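Local coordinates for putative transcriptional regulator protein, LacI family (Rhizobium etli, PDB 3MIZ), which probably binds operator DNA and regulates transcription as a LacI-family repressor, with a periplasmic-binding-protein-like core that may sense a small effector, at residues 14-19 with 43-48; 114-119 with 150-155; 230-235 with 247-252. All blocks are in the same frame, centred on the assembly; numbering follows the deposited sequence.

From the N terminus, interaction 1 comes first: it closes a loop of 23 residues, including helix 30-42, and joins the first two strands of the four-stranded parallel sheet. Interaction 2 closes a loop of 30 residues holding the rest of helix 115-127, strand 134-138 and the start of helix 144-160, and packs the two helices together. Interaction 3 then closes a short loop holding helix 236-239 and ties the end of strand 228-230 to strand 248-250. The three loops lie in series; none nests or crosses. Interaction 1 stands apart, its centre about 34 Å from that of interaction 2. Interactions 2 and 3 touch, A119 N lying 3.4 Å from F232 CE2.

Interaction 1: residues 14-19 with 43-48; sequences NTFGII and NGKTIL
T15, F16 and G17 pair in order with T46, I47 and L48 as parallel strands, whose short axes approach to 4.7 Å and diverge by 28°. Four backbone hydrogen bonds alternate along the seam: T46 N to N14 O, F16 N to T46 O (2.8 Å), L48 N to F16 O, and I18 N to L48 O (2.8 Å). The acceptors T46 O, F16 O and L48 O also receive CA-H contacts from T15, I47 and G17. Strand 15-20, helix 30-42 and strand 46-51 form a beta-alpha-beta unit at the edge of a four-stranded parallel sheet, as in the N-terminal subdomain of the LacI and periplasmic-binding-protein fold. Strand 15-20 is an inner one, its other edge bonded to G73 and L75.

On one face, I47 lies between F16 and I18. With CG2 anti to the backbone N, I47 presents that methyl to I18 CD1 at a tight 3.5 Å, while its other branch turns to bring CD1 within 3.4 Å of F16 CB. I36, Q37 and A40 of helix 30-42 cover I47; L264, N265 and I268 of helix 253-268 pack on F16. K45 runs obliquely past the ring end, CD being 3.6 Å from F16 CZ, then bends at its last torsion (chi4 -55°). That bend turns NZ toward the N14 amide, where K45 NZ makes a weak hydrogen bond to N14 OD1 at 3.2 Å and donates to a water 2.7 Å from NZ. The opposite face carries T15, T46 and L48, with L48 CD1 grazing T15 CG2. Here M65 of the second subunit packs on both threonines and F66 of that subunit on L48.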
loop_
_atom_site.group_PDB
_atom_site.type_symbol
_atom_site.label_atom_id
_atom_site.label_comp_id
_atom_site.label_asym_id
_atom_site.label_seq_id
_atom_site.Cartn_x
_atom_site.Cartn_y
_atom_site.Cartn_z
ATOM N N ASN A 14 12.229 2.717 -27.014
ATOM C CA ASN A 14 10.892 2.236 -26.678
ATOM C C ASN A 14 10.812 2.025 -25.175
ATOM O O ASN A 14 10.055 1.181 -24.682
ATOM C CB ASN A 14 10.572 0.933 -27.417
ATOM C CG ASN A 14 10.364 1.156 -28.902
ATOM O OD1 ASN A 14 9.704 2.113 -29.300
ATOM N ND2 ASN A 14 10.912 0.272 -29.724
ATOM N N THR A 15 11.606 2.808 -24.451
ATOM C CA THR A 15 11.635 2.724 -22.999
ATOM C C THR A 15 11.212 4.058 -22.395
ATOM O O THR A 15 11.749 5.109 -22.750
ATOM C CB THR A 15 13.053 2.369 -22.495
ATOM O OG1 THR A 15 13.448 1.107 -23.049
ATOM C CG2 THR A 15 13.079 2.276 -20.975
ATOM N N PHE A 16 10.227 4.010 -21.505
ATOM C CA PHE A 16 9.755 5.209 -20.824
ATOM C C PHE A 16 10.334 5.124 -19.421
ATOM O O PHE A 16 10.434 4.038 -18.855
ATOM C CB PHE A 16 8.224 5.236 -20.703
ATOM C CG PHE A 16 7.499 5.596 -21.970
ATOM C CD1 PHE A 16 8.185 5.875 -23.144
ATOM C CD2 PHE A 16 6.111 5.646 -21.982
ATOM C CE1 PHE A 16 7.495 6.198 -24.313
ATOM C CE2 PHE A 16 5.413 5.966 -23.137
ATOM C CZ PHE A 16 6.107 6.243 -24.309
ATOM N N GLY A 17 10.725 6.264 -18.873
ATOM C CA GLY A 17 11.259 6.275 -17.532
ATOM C C GLY A 17 10.260 6.981 -16.641
ATOM O O GLY A 17 9.660 7.973 -17.042
ATOM N N ILE A 18 10.056 6.457 -15.444
ATOM C CA ILE A 18 9.142 7.086 -14.494
ATOM C C ILE A 18 9.986 7.664 -13.376
ATOM O O ILE A 18 10.773 6.953 -12.755
ATOM C CB ILE A 18 8.185 6.074 -13.836
ATOM C CG1 ILE A 18 7.265 5.450 -14.882
ATOM C CG2 ILE A 18 7.351 6.788 -12.744
ATOM C CD1 ILE A 18 6.283 4.431 -14.283
ATOM N N ILE A 19 9.847 8.956 -13.126
ATOM C CA ILE A 19 10.591 9.557 -12.035
ATOM C C ILE A 19 9.544 9.837 -10.975
ATOM O O ILE A 19 8.646 10.649 -11.179
ATOM C CB ILE A 19 11.293 10.865 -12.464
ATOM C CG1 ILE A 19 12.371 10.543 -13.505
ATOM C CG2 ILE A 19 11.900 11.566 -11.238
ATOM C CD1 ILE A 19 13.189 11.735 -13.953
ATOM N N ASN A 43 1.525 -1.414 -25.872
ATOM C CA ASN A 43 2.121 -0.574 -26.903
ATOM C C ASN A 43 3.595 -0.850 -27.162
ATOM O O ASN A 43 4.291 -0.033 -27.758
ATOM C CB ASN A 43 1.896 0.897 -26.551
ATOM C CG ASN A 43 0.434 1.293 -26.654
ATOM O OD1 ASN A 43 -0.029 1.734 -27.705
ATOM N ND2 ASN A 43 -0.310 1.106 -25.566
ATOM N N GLY A 44 4.057 -2.011 -26.708
ATOM C CA GLY A 44 5.435 -2.425 -26.920
ATOM C C GLY A 44 6.561 -1.674 -26.243
ATOM O O GLY A 44 7.691 -1.688 -26.731
ATOM N N LYS A 45 6.289 -1.024 -25.119
ATOM C CA LYS A 45 7.351 -0.295 -24.449
ATOM C C LYS A 45 7.687 -0.843 -23.075
ATOM O O LYS A 45 6.877 -1.517 -22.442
ATOM C CB LYS A 45 6.988 1.188 -24.389
ATOM C CG LYS A 45 6.985 1.792 -25.800
ATOM C CD LYS A 45 6.202 3.064 -25.899
ATOM C CE LYS A 45 5.781 3.315 -27.344
ATOM N NZ LYS A 45 6.921 3.324 -28.309
ATOM N N THR A 46 8.913 -0.583 -22.644
ATOM C CA THR A 46 9.385 -1.031 -21.346
ATOM C C THR A 46 9.403 0.179 -20.428
ATOM O O THR A 46 9.557 1.316 -20.884
ATOM C CB THR A 46 10.785 -1.632 -21.456
ATOM O OG1 THR A 46 11.655 -0.694 -22.100
ATOM C CG2 THR A 46 10.743 -2.909 -22.279
ATOM N N ILE A 47 9.257 -0.076 -19.133
ATOM C CA ILE A 47 9.212 0.987 -18.139
ATOM C C ILE A 47 10.292 0.793 -17.079
ATOM O O ILE A 47 10.440 -0.302 -16.531
ATOM C CB ILE A 47 7.821 1.009 -17.433
ATOM C CG1 ILE A 47 6.702 1.217 -18.461
ATOM C CG2 ILE A 47 7.777 2.098 -16.367
ATOM C CD1 ILE A 47 6.770 2.535 -19.219
ATOM N N LEU A 48 11.055 1.854 -16.819
ATOM C CA LEU A 48 12.096 1.845 -15.798
ATOM C C LEU A 48 11.708 2.915 -14.790
ATOM O O LEU A 48 11.423 4.055 -15.167
ATOM C CB LEU A 48 13.462 2.180 -16.393
ATOM C CG LEU A 48 14.204 1.050 -17.108
ATOM C CD1 LEU A 48 15.527 1.575 -17.680
ATOM C CD2 LEU A 48 14.464 -0.081 -16.115
HETATM O O HOH W 1 6.866 0.737 -29.066
HETATM O O HOH W 2 12.249 -1.396 -24.763
#

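Interaction 2: residues 114-119 with 150-155; sequences DDYQGA and LDAFRR
Y116 and A152 bring helices 115-119 and 150-155 closest, with their CA atoms 5.3 Å apart, and the short axes, 7.9 Å apart, cross at -41°. The contact is largely apolar, built on two alanines and a tyrosine ring, with no hydrogen bond between the segments. Y116 holds CG anti to its backbone N (chi1 -169°), which swings the ring out of its own helix and across the neighbouring one. A152 CB sits over one face of that ring, 3.9 Å from the centroid and 16° off the normal, as a CH-pi contact. A152 CB also lies 3.3 Å from Y116 O and 3.6 Å from A119 CB, so two alanines face each other where the backbones come near. D151 CB comes in at the ring edge, in its plane, 4.0 Å from Y116 CE1. Beyond the ring, Y116 OH rests 3.6 Å from R155 CD, on the aliphatic part of an extended arginine.

Helix 115-127 is started by D114 as N-cap: Q117 N donates to D114 OD1 at 3.0 Å, from above the carboxylate plane. Next to it D115 forms salt bridges with R81 and with R149, the latter on the second helix, which adds an ionic tie beside the apolar one. L150 and F153 point away from this contact, onto strands 134-138 and 167-174. The arrangement is that of adjacent helices layered on a central sheet, in the alpha/beta C-terminal subdomain of periplasmic-binding-protein-like folds.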
loop_
_atom_site.group_PDB
_atom_site.type_symbol
_atom_site.label_atom_id
_atom_site.label_comp_id
_atom_site.label_asym_id
_atom_site.label_seq_id
_atom_site.Cartn_x
_atom_site.Cartn_y
_atom_site.Cartn_z
ATOM N N ASP A 114 -9.275 15.449 -9.954
ATOM C CA ASP A 114 -9.991 16.621 -9.472
ATOM C C ASP A 114 -10.499 16.453 -8.035
ATOM O O ASP A 114 -11.668 16.134 -7.818
ATOM C CB ASP A 114 -11.170 16.913 -10.400
ATOM C CG ASP A 114 -11.622 18.354 -10.335
ATOM O OD1 ASP A 114 -11.513 18.980 -9.261
ATOM O OD2 ASP A 114 -12.112 18.852 -11.370
ATOM N N ASP A 115 -9.616 16.666 -7.063
ATOM C CA ASP A 115 -9.962 16.562 -5.646
ATOM C C ASP A 115 -11.164 17.418 -5.281
ATOM O O ASP A 115 -12.043 16.997 -4.531
ATOM C CB ASP A 115 -8.777 17.004 -4.786
ATOM C CG ASP A 115 -7.643 16.021 -4.829
ATOM O OD1 ASP A 115 -7.556 15.180 -3.916
ATOM O OD2 ASP A 115 -6.857 16.074 -5.793
ATOM N N TYR A 116 -11.184 18.633 -5.803
ATOM C CA TYR A 116 -12.264 19.564 -5.518
ATOM C C TYR A 116 -13.614 19.021 -5.994
ATOM O O TYR A 116 -14.593 18.999 -5.238
ATOM C CB TYR A 116 -11.969 20.911 -6.187
ATOM C CG TYR A 116 -12.895 22.018 -5.741
ATOM C CD1 TYR A 116 -12.601 22.790 -4.623
ATOM C CD2 TYR A 116 -14.085 22.269 -6.418
ATOM C CE1 TYR A 116 -13.472 23.783 -4.189
ATOM C CE2 TYR A 116 -14.960 23.260 -5.991
ATOM C CZ TYR A 116 -14.648 24.012 -4.879
ATOM O OH TYR A 116 -15.516 24.993 -4.452
ATOM N N GLN A 117 -13.668 18.580 -7.246
ATOM C CA GLN A 117 -14.902 18.049 -7.806
ATOM C C GLN A 117 -15.358 16.818 -7.026
ATOM O O GLN A 117 -16.538 16.682 -6.702
ATOM C CB GLN A 117 -14.694 17.700 -9.285
ATOM C CG GLN A 117 -15.726 16.747 -9.882
ATOM C CD GLN A 117 -15.332 15.298 -9.707
ATOM O OE1 GLN A 117 -14.182 14.933 -9.942
ATOM N NE2 GLN A 117 -16.285 14.455 -9.306
ATOM N N GLY A 118 -14.414 15.928 -6.728
ATOM C CA GLY A 118 -14.742 14.720 -5.992
ATOM C C GLY A 118 -15.349 15.010 -4.633
ATOM O O GLY A 118 -16.359 14.405 -4.262
ATOM N N ALA A 119 -14.744 15.933 -3.886
ATOM C CA ALA A 119 -15.247 16.280 -2.559
ATOM C C ALA A 119 -16.587 16.991 -2.673
ATOM O O ALA A 119 -17.461 16.837 -1.814
ATOM C CB ALA A 119 -14.244 17.158 -1.818
ATOM N N LEU A 150 -11.231 20.020 1.383
ATOM C CA LEU A 150 -11.848 20.788 2.458
ATOM C C LEU A 150 -12.477 22.056 1.882
ATOM O O LEU A 150 -13.560 22.474 2.308
ATOM C CB LEU A 150 -10.807 21.152 3.520
ATOM C CG LEU A 150 -11.298 22.081 4.640
ATOM C CD1 LEU A 150 -12.434 21.417 5.431
ATOM C CD2 LEU A 150 -10.134 22.417 5.550
ATOM N N ASP A 151 -11.803 22.666 0.910
ATOM C CA ASP A 151 -12.345 23.870 0.281
ATOM C C ASP A 151 -13.702 23.527 -0.330
ATOM O O ASP A 151 -14.652 24.310 -0.250
ATOM C CB ASP A 151 -11.437 24.377 -0.840
ATOM C CG ASP A 151 -10.155 25.023 -0.336
ATOM O OD1 ASP A 151 -10.094 25.456 0.840
ATOM O OD2 ASP A 151 -9.208 25.114 -1.146
ATOM N N ALA A 152 -13.779 22.353 -0.948
ATOM C CA ALA A 152 -15.007 21.902 -1.601
ATOM C C ALA A 152 -16.109 21.667 -0.586
ATOM O O ALA A 152 -17.250 22.063 -0.798
ATOM C CB ALA A 152 -14.752 20.628 -2.385
ATOM N N PHE A 153 -15.764 21.012 0.512
ATOM C CA PHE A 153 -16.734 20.725 1.561
ATOM C C PHE A 153 -17.322 22.029 2.089
ATOM O O PHE A 153 -18.540 22.160 2.235
ATOM C CB PHE A 153 -16.055 19.957 2.697
ATOM C CG PHE A 153 -16.952 19.681 3.868
ATOM C CD1 PHE A 153 -18.081 18.881 3.725
ATOM C CD2 PHE A 153 -16.665 20.217 5.119
ATOM C CE1 PHE A 153 -18.912 18.616 4.819
ATOM C CE2 PHE A 153 -17.488 19.957 6.215
ATOM C CZ PHE A 153 -18.612 19.155 6.063
ATOM N N ARG A 154 -16.451 22.994 2.365
ATOM C CA ARG A 154 -16.892 24.284 2.882
ATOM C C ARG A 154 -17.852 25.025 1.962
ATOM O O ARG A 154 -18.913 25.456 2.403
ATOM C CB ARG A 154 -15.688 25.185 3.180
ATOM C CG ARG A 154 -14.893 24.808 4.418
ATOM C CD ARG A 154 -13.697 25.742 4.571
ATOM N NE ARG A 154 -12.815 25.368 5.673
ATOM C CZ ARG A 154 -13.117 25.507 6.959
ATOM N NH1 ARG A 154 -14.288 26.015 7.318
ATOM N NH2 ARG A 154 -12.245 25.139 7.887
ATOM N N ARG A 155 -17.496 25.191 0.692
ATOM C CA ARG A 155 -18.386 25.910 -0.218
ATOM C C ARG A 155 -19.637 25.136 -0.628
ATOM O O ARG A 155 -20.709 25.725 -0.761
ATOM C CB ARG A 155 -17.662 26.351 -1.491
ATOM C CG ARG A 155 -18.586 27.146 -2.428
ATOM C CD ARG A 155 -17.923 27.510 -3.741
ATOM N NE ARG A 155 -18.865 28.078 -4.708
ATOM C CZ ARG A 155 -19.493 29.245 -4.569
ATOM N NH1 ARG A 155 -19.297 29.997 -3.492
ATOM N NH2 ARG A 155 -20.310 29.670 -5.523
#

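Interaction 3: residues 230-235 with 247-252; sequences VGFDDF and TTAALP
Backbone hydrogen bonds join G231 and D233 to T247, A249 and L251. G231 N donates to T247 O at 3.0 Å, D233 N to A249 O at 2.7 Å, and L251 N to D233 O at 3.1 Å, the last from 54° above the carbonyl plane. A water also donates to D233 O and to L251 O, bridging the two carbonyls.

Apolar contacts centre on F232. A249 CB lies over the middle of the ring, 3.8 Å from its centroid, in a CH-pi contact, and L251 CD2 meets the ring edge in plane, 3.9 Å from F232 CE1. D233 and L251 lie side by side, L251 CD1 against D233 OD1. D234, its carboxylate anti to the backbone N (chi1 -167°), sets CB 3.5 Å from A250 CB and crosses the T248 side chain at about a right angle, near T248 CG2.

The polar ends find partners around the contact: D234 makes a salt bridge with R287, T248 OG1 bonds to D206, and R149 makes a cation-pi contact with F232 and a weak, long ion pair with D233.

The GFDD sequence follows strand 228-230, an outermost strand of the five-stranded sheet, and meets strand 248-250, which with 110-113 and 277-285 probably forms the crossover between subdomains, consistent with the hinge side of the effector cleft in LacI-family regulators.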
loop_
_atom_site.group_PDB
_atom_site.type_symbol
_atom_site.label_atom_id
_atom_site.label_comp_id
_atom_site.label_asym_id
_atom_site.label_seq_id
_atom_site.Cartn_x
_atom_site.Cartn_y
_atom_site.Cartn_z
ATOM N N VAL A 230 -18.327 8.438 4.766
ATOM C CA VAL A 230 -17.852 8.357 3.391
ATOM C C VAL A 230 -16.352 8.665 3.438
ATOM O O VAL A 230 -15.886 9.339 4.353
ATOM C CB VAL A 230 -18.587 9.362 2.444
ATOM C CG1 VAL A 230 -20.092 9.025 2.401
ATOM C CG2 VAL A 230 -18.387 10.801 2.918
ATOM N N GLY A 231 -15.595 8.133 2.485
ATOM C CA GLY A 231 -14.161 8.384 2.484
ATOM C C GLY A 231 -13.712 9.081 1.217
ATOM O O GLY A 231 -14.484 9.812 0.602
ATOM N N PHE A 232 -12.452 8.871 0.838
ATOM C CA PHE A 232 -11.914 9.458 -0.377
ATOM C C PHE A 232 -10.669 8.688 -0.817
ATOM O O PHE A 232 -9.830 8.333 0.022
ATOM C CB PHE A 232 -11.554 10.933 -0.149
ATOM C CG PHE A 232 -11.611 11.769 -1.398
ATOM C CD1 PHE A 232 -10.750 11.515 -2.466
ATOM C CD2 PHE A 232 -12.535 12.808 -1.512
ATOM C CE1 PHE A 232 -10.806 12.281 -3.633
ATOM C CE2 PHE A 232 -12.602 13.585 -2.675
ATOM C CZ PHE A 232 -11.734 13.320 -3.738
ATOM N N ASP A 233 -10.585 8.437 -2.125
ATOM C CA ASP A 233 -9.475 7.748 -2.808
ATOM C C ASP A 233 -9.845 6.419 -3.470
ATOM O O ASP A 233 -9.346 6.084 -4.541
ATOM C CB ASP A 233 -8.323 7.419 -1.852
ATOM C CG ASP A 233 -7.589 8.639 -1.335
ATOM O OD1 ASP A 233 -7.921 9.784 -1.709
ATOM O OD2 ASP A 233 -6.664 8.422 -0.526
ATOM N N ASP A 234 -10.722 5.677 -2.798
ATOM C CA ASP A 234 -11.115 4.313 -3.149
ATOM C C ASP A 234 -9.859 3.457 -3.091
ATOM O O ASP A 234 -9.464 2.812 -4.067
ATOM C CB ASP A 234 -11.780 4.158 -4.520
ATOM C CG ASP A 234 -12.439 2.768 -4.676
ATOM O OD1 ASP A 234 -12.896 2.207 -3.648
ATOM O OD2 ASP A 234 -12.511 2.234 -5.805
ATOM N N PHE A 235 -9.215 3.504 -1.931
ATOM C CA PHE A 235 -8.015 2.724 -1.649
ATOM C C PHE A 235 -8.585 1.339 -1.363
ATOM O O PHE A 235 -9.041 1.075 -0.255
ATOM C CB PHE A 235 -7.310 3.308 -0.414
ATOM C CG PHE A 235 -6.075 2.555 0.018
ATOM C CD1 PHE A 235 -5.266 1.902 -0.906
ATOM C CD2 PHE A 235 -5.700 2.542 1.359
ATOM C CE1 PHE A 235 -4.099 1.248 -0.501
ATOM C CE2 PHE A 235 -4.535 1.894 1.774
ATOM C CZ PHE A 235 -3.732 1.246 0.840
ATOM N N THR A 247 -18.538 4.000 0.987
ATOM C CA THR A 247 -18.902 4.829 -0.156
ATOM C C THR A 247 -17.799 5.886 -0.225
ATOM O O THR A 247 -17.461 6.502 0.784
ATOM C CB THR A 247 -20.276 5.458 0.061
ATOM O OG1 THR A 247 -21.271 4.424 -0.041
ATOM C CG2 THR A 247 -20.551 6.540 -0.979
ATOM N N THR A 248 -17.240 6.102 -1.411
ATOM C CA THR A 248 -16.114 7.028 -1.522
ATOM C C THR A 248 -16.023 7.686 -2.895
ATOM O O THR A 248 -16.909 7.531 -3.736
ATOM C CB THR A 248 -14.798 6.236 -1.222
ATOM O OG1 THR A 248 -13.683 7.125 -1.098
ATOM C CG2 THR A 248 -14.517 5.242 -2.342
ATOM N N ALA A 249 -14.947 8.444 -3.098
ATOM C CA ALA A 249 -14.679 9.109 -4.368
ATOM C C ALA A 249 -13.374 8.475 -4.832
ATOM O O ALA A 249 -12.360 8.537 -4.132
ATOM C CB ALA A 249 -14.505 10.610 -4.156
ATOM N N ALA A 250 -13.396 7.852 -6.003
ATOM C CA ALA A 250 -12.212 7.178 -6.496
ATOM C C ALA A 250 -11.246 8.089 -7.226
ATOM O O ALA A 250 -11.619 8.765 -8.184
ATOM C CB ALA A 250 -12.610 6.036 -7.412
ATOM N N LEU A 251 -10.002 8.112 -6.769
ATOM C CA LEU A 251 -8.999 8.908 -7.460
ATOM C C LEU A 251 -8.748 8.045 -8.692
ATOM O O LEU A 251 -8.519 6.839 -8.567
ATOM C CB LEU A 251 -7.729 9.029 -6.617
ATOM C CG LEU A 251 -7.727 10.036 -5.463
ATOM C CD1 LEU A 251 -6.454 9.844 -4.637
ATOM C CD2 LEU A 251 -7.802 11.457 -6.010
ATOM N N PRO A 252 -8.819 8.640 -9.896
ATOM C CA PRO A 252 -8.608 7.925 -11.159
ATOM C C PRO A 252 -7.136 7.625 -11.468
ATOM O O PRO A 252 -6.652 7.892 -12.568
ATOM C CB PRO A 252 -9.238 8.870 -12.181
ATOM C CG PRO A 252 -8.862 10.209 -11.632
ATOM C CD PRO A 252 -9.150 10.057 -10.146
HETATM O O HOH W 3 -8.794 4.850 -6.883
#